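Local coordinates for protein putative immunoglobulin A1 protease (PDB 3N6Z) that is of unknown function but is probably a hydrolase related to immunoglobulin A1 proteases, at residues Ser141-Gly155 and Val177-Ala191. Residues are numbered along the deposited sequence; the frame is centred on the assembly and turned at random.
Sequences SSARQGIGIITGYLG and VIGSGAAGGIAGVLA. With SO4 (sulfate ion), chain B.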
ATOM      1  N   SER A 141       8.760   3.121  -9.413  1.00  8.75           N
ATOM      2  CA  SER A 141      10.166   2.776  -9.226  0.60 10.59           C
ATOM      3  C   SER A 141      10.945   3.924  -8.600  1.00  9.93           C
ATOM      4  O   SER A 141      10.722   5.075  -8.957  1.00 11.28           O
ATOM      5  CB  SER A 141      10.790   2.390 -10.571  0.60 11.96           C
ATOM      6  OG  SER A 141      12.112   1.933 -10.391  0.60 18.23           O
ATOM      7  N   SER A 142      11.870   3.573  -7.715  1.00 10.48           N
ATOM      8  CA  SER A 142      12.844   4.525  -7.164  1.00 10.34           C
ATOM      9  C   SER A 142      14.142   3.807  -6.896  1.00 12.73           C
ATOM     10  O   SER A 142      14.120   2.687  -6.400  1.00 13.67           O
ATOM     11  CB  SER A 142      12.329   5.132  -5.855  1.00 11.79           C
ATOM     12  OG  SER A 142      13.345   5.919  -5.252  1.00 12.91           O
ATOM     13  N   ALA A 143      15.265   4.445  -7.236  1.00 13.25           N
ATOM     14  CA  ALA A 143      16.614   3.956  -6.882  1.00 13.76           C
ATOM     15  C   ALA A 143      17.092   4.490  -5.553  1.00 12.87           C
ATOM     16  O   ALA A 143      18.173   4.139  -5.113  1.00 14.38           O
ATOM     17  CB  ALA A 143      17.628   4.360  -7.970  1.00 16.49           C
ATOM     18  N   ARG A 144      16.309   5.347  -4.923  1.00 12.03           N
ATOM     19  CA  ARG A 144      16.743   6.106  -3.739  1.00 12.68           C
ATOM     20  C   ARG A 144      15.846   6.058  -2.506  1.00  9.89           C
ATOM     21  O   ARG A 144      16.321   6.295  -1.391  1.00 12.32           O
ATOM     22  CB  ARG A 144      16.906   7.592  -4.122  1.00 16.65           C
ATOM     23  CG  ARG A 144      17.675   7.833  -5.406  1.00 23.53           C
ATOM     24  CD  ARG A 144      19.130   7.403  -5.336  1.00 28.33           C
ATOM     25  NE  ARG A 144      19.692   7.576  -6.681  1.00 32.21           N
ATOM     26  CZ  ARG A 144      20.643   6.818  -7.234  1.00 35.50           C
ATOM     27  NH1 ARG A 144      21.227   5.818  -6.559  1.00 35.71           N
ATOM     28  NH2 ARG A 144      21.022   7.080  -8.487  1.00 35.01           N
ATOM     29  N   GLN A 145      14.548   5.794  -2.695  1.00 10.54           N
ATOM     30  CA  GLN A 145      13.554   5.937  -1.630  1.00  9.87           C
ATOM     31  C   GLN A 145      12.674   4.708  -1.518  1.00  9.08           C
ATOM     32  O   GLN A 145      12.526   3.915  -2.462  1.00  9.53           O
ATOM     33  CB  GLN A 145      12.676   7.167  -1.835  1.00  9.95           C
ATOM     34  CG  GLN A 145      13.456   8.469  -1.814  1.00 10.94           C
ATOM     35  CD  GLN A 145      12.566   9.650  -2.059  1.00  9.82           C
ATOM     36  OE1 GLN A 145      11.947   9.747  -3.115  1.00 12.17           O
ATOM     37  NE2 GLN A 145      12.461  10.540  -1.083  1.00 15.15           N
ATOM     38  N   GLY A 146      12.082   4.580  -0.339  1.00  8.79           N
ATOM     39  CA  GLY A 146      11.127   3.524  -0.057  1.00  9.84           C
ATOM     40  C   GLY A 146       9.733   3.911  -0.498  1.00 10.39           C
ATOM     41  O   GLY A 146       9.233   4.997  -0.141  1.00 12.44           O
ATOM     42  N   ILE A 147       9.102   3.035  -1.268  1.00  8.56           N
ATOM     43  CA  ILE A 147       7.847   3.377  -1.936  1.00  8.45           C
ATOM     44  C   ILE A 147       6.879   2.196  -2.016  1.00  8.36           C
ATOM     45  O   ILE A 147       7.236   1.064  -1.760  1.00  9.07           O
ATOM     46  CB  ILE A 147       8.077   3.959  -3.335  1.00  8.66           C
ATOM     47  CG1 ILE A 147       8.699   2.916  -4.289  1.00 10.10           C
ATOM     48  CG2 ILE A 147       8.863   5.275  -3.304  1.00 11.27           C
ATOM     49  CD1 ILE A 147       8.747   3.344  -5.742  1.00 11.04           C
ATOM     50  N   GLY A 148       5.637   2.535  -2.321  1.00  7.43           N
ATOM     51  CA  GLY A 148       4.577   1.633  -2.707  1.00  7.91           C
ATOM     52  C   GLY A 148       3.747   2.253  -3.806  1.00  6.47           C
ATOM     53  O   GLY A 148       3.929   3.410  -4.144  1.00  8.59           O
ATOM     54  N   ILE A 149       2.831   1.474  -4.402  1.00  6.57           N
ATOM     55  CA  ILE A 149       2.044   2.002  -5.526  1.00  6.76           C
ATOM     56  C   ILE A 149       1.160   3.150  -5.094  1.00  6.61           C
ATOM     57  O   ILE A 149       1.127   4.182  -5.745  1.00  7.75           O
ATOM     58  CB  ILE A 149       1.218   0.882  -6.229  1.00  7.07           C
ATOM     59  CG1 ILE A 149       2.163   0.056  -7.106  1.00  9.62           C
ATOM     60  CG2 ILE A 149       0.061   1.448  -7.075  1.00  8.93           C
ATOM     61  CD1 ILE A 149       1.661  -1.355  -7.464  1.00  9.86           C
ATOM     62  N   ILE A 150       0.407   2.974  -4.010  1.00  6.58           N
ATOM     63  CA  ILE A 150      -0.528   4.010  -3.600  1.00  7.06           C
ATOM     64  C   ILE A 150       0.185   5.189  -2.928  1.00  7.23           C
ATOM     65  O   ILE A 150      -0.119   6.352  -3.224  1.00  7.31           O
ATOM     66  CB  ILE A 150      -1.665   3.439  -2.710  1.00  7.17           C
ATOM     67  CG1 ILE A 150      -2.384   2.292  -3.465  1.00  8.77           C
ATOM     68  CG2 ILE A 150      -2.652   4.558  -2.308  1.00  9.17           C
ATOM     69  CD1 ILE A 150      -3.712   1.783  -2.871  1.00  8.04           C
ATOM     70  N   THR A 151       1.180   4.909  -2.094  1.00  6.64           N
ATOM     71  CA  THR A 151       1.906   5.984  -1.428  1.00  7.27           C
ATOM     72  C   THR A 151       3.275   5.541  -0.987  1.00  6.70           C
ATOM     73  O   THR A 151       3.528   4.338  -0.803  1.00  7.24           O
ATOM     74  CB  THR A 151       1.077   6.551  -0.250  1.00  6.66           C
ATOM     75  OG1 THR A 151       1.582   7.819   0.152  1.00  7.29           O
ATOM     76  CG2 THR A 151       1.061   5.557   0.928  1.00  7.81           C
ATOM     77  N   GLY A 152       4.143   6.514  -0.782  1.00  6.83           N
ATOM     78  CA  GLY A 152       5.452   6.280  -0.152  1.00  7.52           C
ATOM     79  C   GLY A 152       5.262   6.112   1.335  1.00  7.45           C
ATOM     80  O   GLY A 152       5.450   5.005   1.832  1.00  9.85           O
ATOM     81  N   TYR A 153       4.858   7.173   2.026  1.00  7.72           N
ATOM     82  CA  TYR A 153       4.431   7.120   3.422  1.00  7.13           C
ATOM     83  C   TYR A 153       2.927   7.138   3.501  1.00  6.62           C
ATOM     84  O   TYR A 153       2.265   7.949   2.838  1.00  7.91           O
ATOM     85  CB  TYR A 153       4.967   8.318   4.227  1.00  7.53           C
ATOM     86  CG  TYR A 153       6.302   8.085   4.835  1.00  9.59           C
ATOM     87  CD1 TYR A 153       7.442   8.018   4.066  1.00 12.47           C
ATOM     88  CD2 TYR A 153       6.399   7.852   6.201  1.00 11.51           C
ATOM     89  CE1 TYR A 153       8.694   7.754   4.669  1.00 14.56           C
ATOM     90  CE2 TYR A 153       7.596   7.607   6.803  1.00 13.67           C
ATOM     91  CZ  TYR A 153       8.733   7.545   6.063  1.00 13.71           C
ATOM     92  OH  TYR A 153       9.915   7.252   6.724  1.00 18.62           O
ATOM     93  N   LEU A 154       2.393   6.272   4.371  1.00  7.23           N
ATOM     94  CA  LEU A 154       1.006   6.325   4.796  1.00  6.35           C
ATOM     95  C   LEU A 154       0.996   6.894   6.214  1.00  7.28           C
ATOM     96  O   LEU A 154       1.362   6.223   7.178  1.00  7.72           O
ATOM     97  CB  LEU A 154       0.339   4.966   4.764  1.00  7.94           C
ATOM     98  CG  LEU A 154      -1.146   4.962   5.172  1.00  6.87           C
ATOM     99  CD1 LEU A 154      -1.942   5.962   4.342  1.00  7.81           C
ATOM    100  CD2 LEU A 154      -1.717   3.542   5.071  1.00  8.78           C
ATOM    101  N   GLY A 155       0.573   8.144   6.313  1.00  7.67           N
ATOM    102  CA  GLY A 155       0.724   8.920   7.517  1.00  7.35           C
ATOM    103  C   GLY A 155       2.150   9.416   7.717  1.00  8.39           C
ATOM    104  O   GLY A 155       3.088   8.952   7.077  1.00  9.25           O
ATOM    105  N   VAL A 177       6.394  -2.720  -8.121  1.00  8.80           N
ATOM    106  CA  VAL A 177       7.022  -1.746  -7.260  1.00  9.46           C
ATOM    107  C   VAL A 177       8.496  -2.125  -7.156  1.00  8.60           C
ATOM    108  O   VAL A 177       8.826  -3.265  -6.763  1.00 10.27           O
ATOM    109  CB  VAL A 177       6.460  -1.863  -5.783  1.00 11.63           C
ATOM    110  CG1 VAL A 177       7.224  -0.933  -4.853  1.00 13.57           C
ATOM    111  CG2 VAL A 177       5.010  -1.665  -5.766  1.00 14.09           C
ATOM    112  N   ILE A 178       9.374  -1.142  -7.411  1.00  9.04           N
ATOM    113  CA  ILE A 178      10.806  -1.260  -7.172  1.00  9.69           C
ATOM    114  C   ILE A 178      11.204  -0.082  -6.278  1.00  8.90           C
ATOM    115  O   ILE A 178      11.079   1.075  -6.673  1.00 11.25           O
ATOM    116  CB  ILE A 178      11.635  -1.277  -8.478  1.00 10.41           C
ATOM    117  CG1 ILE A 178      11.177  -2.412  -9.359  1.00 13.20           C
ATOM    118  CG2 ILE A 178      13.158  -1.358  -8.129  1.00 14.06           C
ATOM    119  CD1 ILE A 178      11.790  -2.381 -10.747  1.00 17.00           C
ATOM    120  N   GLY A 179      11.639  -0.363  -5.059  1.00  9.44           N
ATOM    121  CA  GLY A 179      12.080   0.658  -4.129  1.00 10.33           C
ATOM    122  C   GLY A 179      13.503   0.460  -3.682  1.00  9.65           C
ATOM    123  O   GLY A 179      14.161  -0.501  -4.060  1.00 11.47           O
ATOM    124  N   SER A 180      13.963   1.404  -2.875  1.00  9.85           N
ATOM    125  CA  SER A 180      15.302   1.342  -2.296  1.00  9.56           C
ATOM    126  C   SER A 180      15.216   1.782  -0.839  1.00 11.02           C
ATOM    127  O   SER A 180      15.167   2.974  -0.554  1.00 12.62           O
ATOM    128  CB  SER A 180      16.290   2.206  -3.062  1.00 12.44           C
ATOM    129  OG  SER A 180      17.614   1.971  -2.580  1.00 15.77           O
ATOM    130  N   GLY A 181      15.179   0.804   0.062  1.00 10.05           N
ATOM    131  CA  GLY A 181      15.060   1.057   1.494  1.00  9.67           C
ATOM    132  C   GLY A 181      13.714   0.689   2.072  1.00  9.48           C
ATOM    133  O   GLY A 181      13.595   0.414   3.277  1.00 11.11           O
ATOM    134  N   ALA A 182      12.691   0.729   1.235  1.00  9.01           N
ATOM    135  CA  ALA A 182      11.409   0.051   1.544  1.00  7.64           C
ATOM    136  C   ALA A 182      10.697  -0.233   0.229  1.00  8.77           C
ATOM    137  O   ALA A 182      10.873   0.500  -0.750  1.00  9.54           O
ATOM    138  CB  ALA A 182      10.518   0.890   2.482  1.00  9.96           C
ATOM    139  N   ALA A 183       9.879  -1.264   0.214  1.00  8.37           N
ATOM    140  CA  ALA A 183       9.049  -1.553  -0.929  1.00  7.69           C
ATOM    141  C   ALA A 183       7.825  -2.294  -0.447  1.00  8.18           C
ATOM    142  O   ALA A 183       7.942  -3.294   0.282  1.00  8.39           O
ATOM    143  CB  ALA A 183       9.800  -2.378  -2.013  1.00  8.23           C
ATOM    144  N   GLY A 184       6.641  -1.791  -0.793  1.00  7.98           N
ATOM    145  CA  GLY A 184       5.394  -2.483  -0.476  1.00  7.02           C
ATOM    146  C   GLY A 184       4.405  -2.438  -1.602  1.00  7.40           C
ATOM    147  O   GLY A 184       4.382  -1.494  -2.383  1.00  8.42           O
ATOM    148  N   GLY A 185       3.528  -3.441  -1.664  1.00  7.42           N
ATOM    149  CA  GLY A 185       2.523  -3.430  -2.729  1.00  7.49           C
ATOM    150  C   GLY A 185       1.553  -2.264  -2.617  1.00  7.69           C
ATOM    151  O   GLY A 185       1.092  -1.740  -3.621  1.00  8.49           O
ATOM    152  N   ILE A 186       1.234  -1.883  -1.382  1.00  7.20           N
ATOM    153  CA  ILE A 186       0.326  -0.760  -1.100  1.00  7.72           C
ATOM    154  C   ILE A 186       1.106   0.517  -0.744  1.00  6.88           C
ATOM    155  O   ILE A 186       0.934   1.559  -1.396  1.00  7.47           O
ATOM    156  CB  ILE A 186      -0.731  -1.106   0.017  1.00  8.47           C
ATOM    157  CG1 ILE A 186      -1.566  -2.350  -0.339  1.00  9.93           C
ATOM    158  CG2 ILE A 186      -1.591   0.123   0.376  1.00  9.03           C
ATOM    159  CD1 ILE A 186      -2.474  -2.219  -1.551  1.00 12.27           C
ATOM    160  N   ALA A 187       1.940   0.430   0.300  1.00  6.99           N
ATOM    161  CA  ALA A 187       2.672   1.594   0.816  1.00  7.06           C
ATOM    162  C   ALA A 187       4.109   1.223   1.107  1.00  7.01           C
ATOM    163  O   ALA A 187       4.385   0.115   1.584  1.00  7.61           O
ATOM    164  CB  ALA A 187       2.006   2.099   2.130  1.00  8.53           C
ATOM    165  N   GLY A 188       5.015   2.169   0.922  1.00  6.88           N
ATOM    166  CA  GLY A 188       6.409   1.936   1.318  1.00  7.91           C
ATOM    167  C   GLY A 188       6.561   1.828   2.831  1.00  7.19           C
ATOM    168  O   GLY A 188       7.112   0.839   3.361  1.00  8.16           O
ATOM    169  N   VAL A 189       6.040   2.842   3.529  1.00  7.81           N
ATOM    170  CA  VAL A 189       6.172   2.990   4.969  1.00  7.95           C
ATOM    171  C   VAL A 189       4.807   3.337   5.572  1.00  7.73           C
ATOM    172  O   VAL A 189       4.171   4.289   5.133  1.00  9.33           O
ATOM    173  CB  VAL A 189       7.213   4.094   5.342  1.00  7.96           C
ATOM    174  CG1 VAL A 189       7.444   4.083   6.865  1.00 10.61           C
ATOM    175  CG2 VAL A 189       8.529   3.919   4.562  1.00  9.95           C
ATOM    176  N   LEU A 190       4.386   2.558   6.568  1.00  7.85           N
ATOM    177  CA  LEU A 190       3.205   2.840   7.368  1.00  7.14           C
ATOM    178  C   LEU A 190       3.700   3.549   8.632  1.00  7.89           C
ATOM    179  O   LEU A 190       4.602   3.044   9.328  1.00  8.60           O
ATOM    180  CB  LEU A 190       2.493   1.527   7.747  1.00  7.67           C
ATOM    181  CG  LEU A 190       1.309   1.588   8.708  1.00  7.51           C
ATOM    182  CD1 LEU A 190       0.177   2.520   8.182  1.00  9.31           C
ATOM    183  CD2 LEU A 190       0.764   0.154   8.965  1.00  8.32           C
ATOM    184  N   ALA A 191       3.110   4.698   8.925  1.00  7.85           N
ATOM    185  CA  ALA A 191       3.391   5.449  10.142  1.00  8.40           C
ATOM    186  C   ALA A 191       2.425   5.041  11.259  1.00  8.30           C
ATOM    187  O   ALA A 191       2.020   3.866  11.332  1.00  9.85           O
ATOM    188  CB  ALA A 191       3.417   6.975   9.856  1.00  9.42           C
TER
HETATM  189  S   SO4 B   1      19.564  10.483  -9.407  0.50 14.44           S
HETATM  190  O1  SO4 B   1      20.053  11.667  -8.666  0.50 13.79           O
HETATM  191  O2  SO4 B   1      20.743   9.797  -9.962  0.50 16.28           O
HETATM  192  O3  SO4 B   1      18.832   9.553  -8.516  0.50 16.97           O
HETATM  193  O4  SO4 B   1      18.689  10.954 -10.491  0.50 15.73           O
HETATM  194  O   HOH W   1      15.716   0.518  -6.574  1.00 24.18           O
HETATM  195  O   HOH W   2      19.428   1.325  -4.713  1.00 53.49           O
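Tyr153 lays the face of its ring over Val189, its neighbour on the next parallel strand: Val189 CB lies 3.7 Å from the ring centroid and only 8° off the ring normal, a CH-pi contact. With Val189 CG1 anti to the backbone N (chi1 -173°), its two methyls spread beneath the ring, CG1 reaching Tyr153 CE2 at 3.5 Å while CG2 meets CE1. A beta-branched valine suits this place, offering a broad apolar surface to a flat ring. Were the tyrosine cut back to an alanine, the Val189 methyls would probably lose the ring that covers them. One residue on, side chains turn to the other face, where Leu154 and Leu190 run side by side, their methyls CD2 and CD1 3.8 Å apart. Between these strands Leu154 N bonds to Val189 O at 2.8 Å, nearly straight. Before and at the corner, glycines permit close approach: a side chain on Gly148 or Gly188 would collide with the facing backbone. Ile149 and Val177 meet obliquely, CG1 against CG2 at 3.6 Å, filling the interior with branched apolar groups. At the outer loop, Ser142 OG accepts from the backbone N of Arg144 and Gln145, an ST turn and ST motif, while Gln145 O receives Ser180 N at 2.9 Å. Arg144 holds a sulfate, probably from the crystallisation liquor, through NE and NH2. The parallel pairing of successive chain passages, with corners at Gly152 and Gly188, is consistent with a beta-solenoid; Ile168 of strand 166-169 packs on Leu154, and strand 138-141 covers Ile149 and Val177 through Val140.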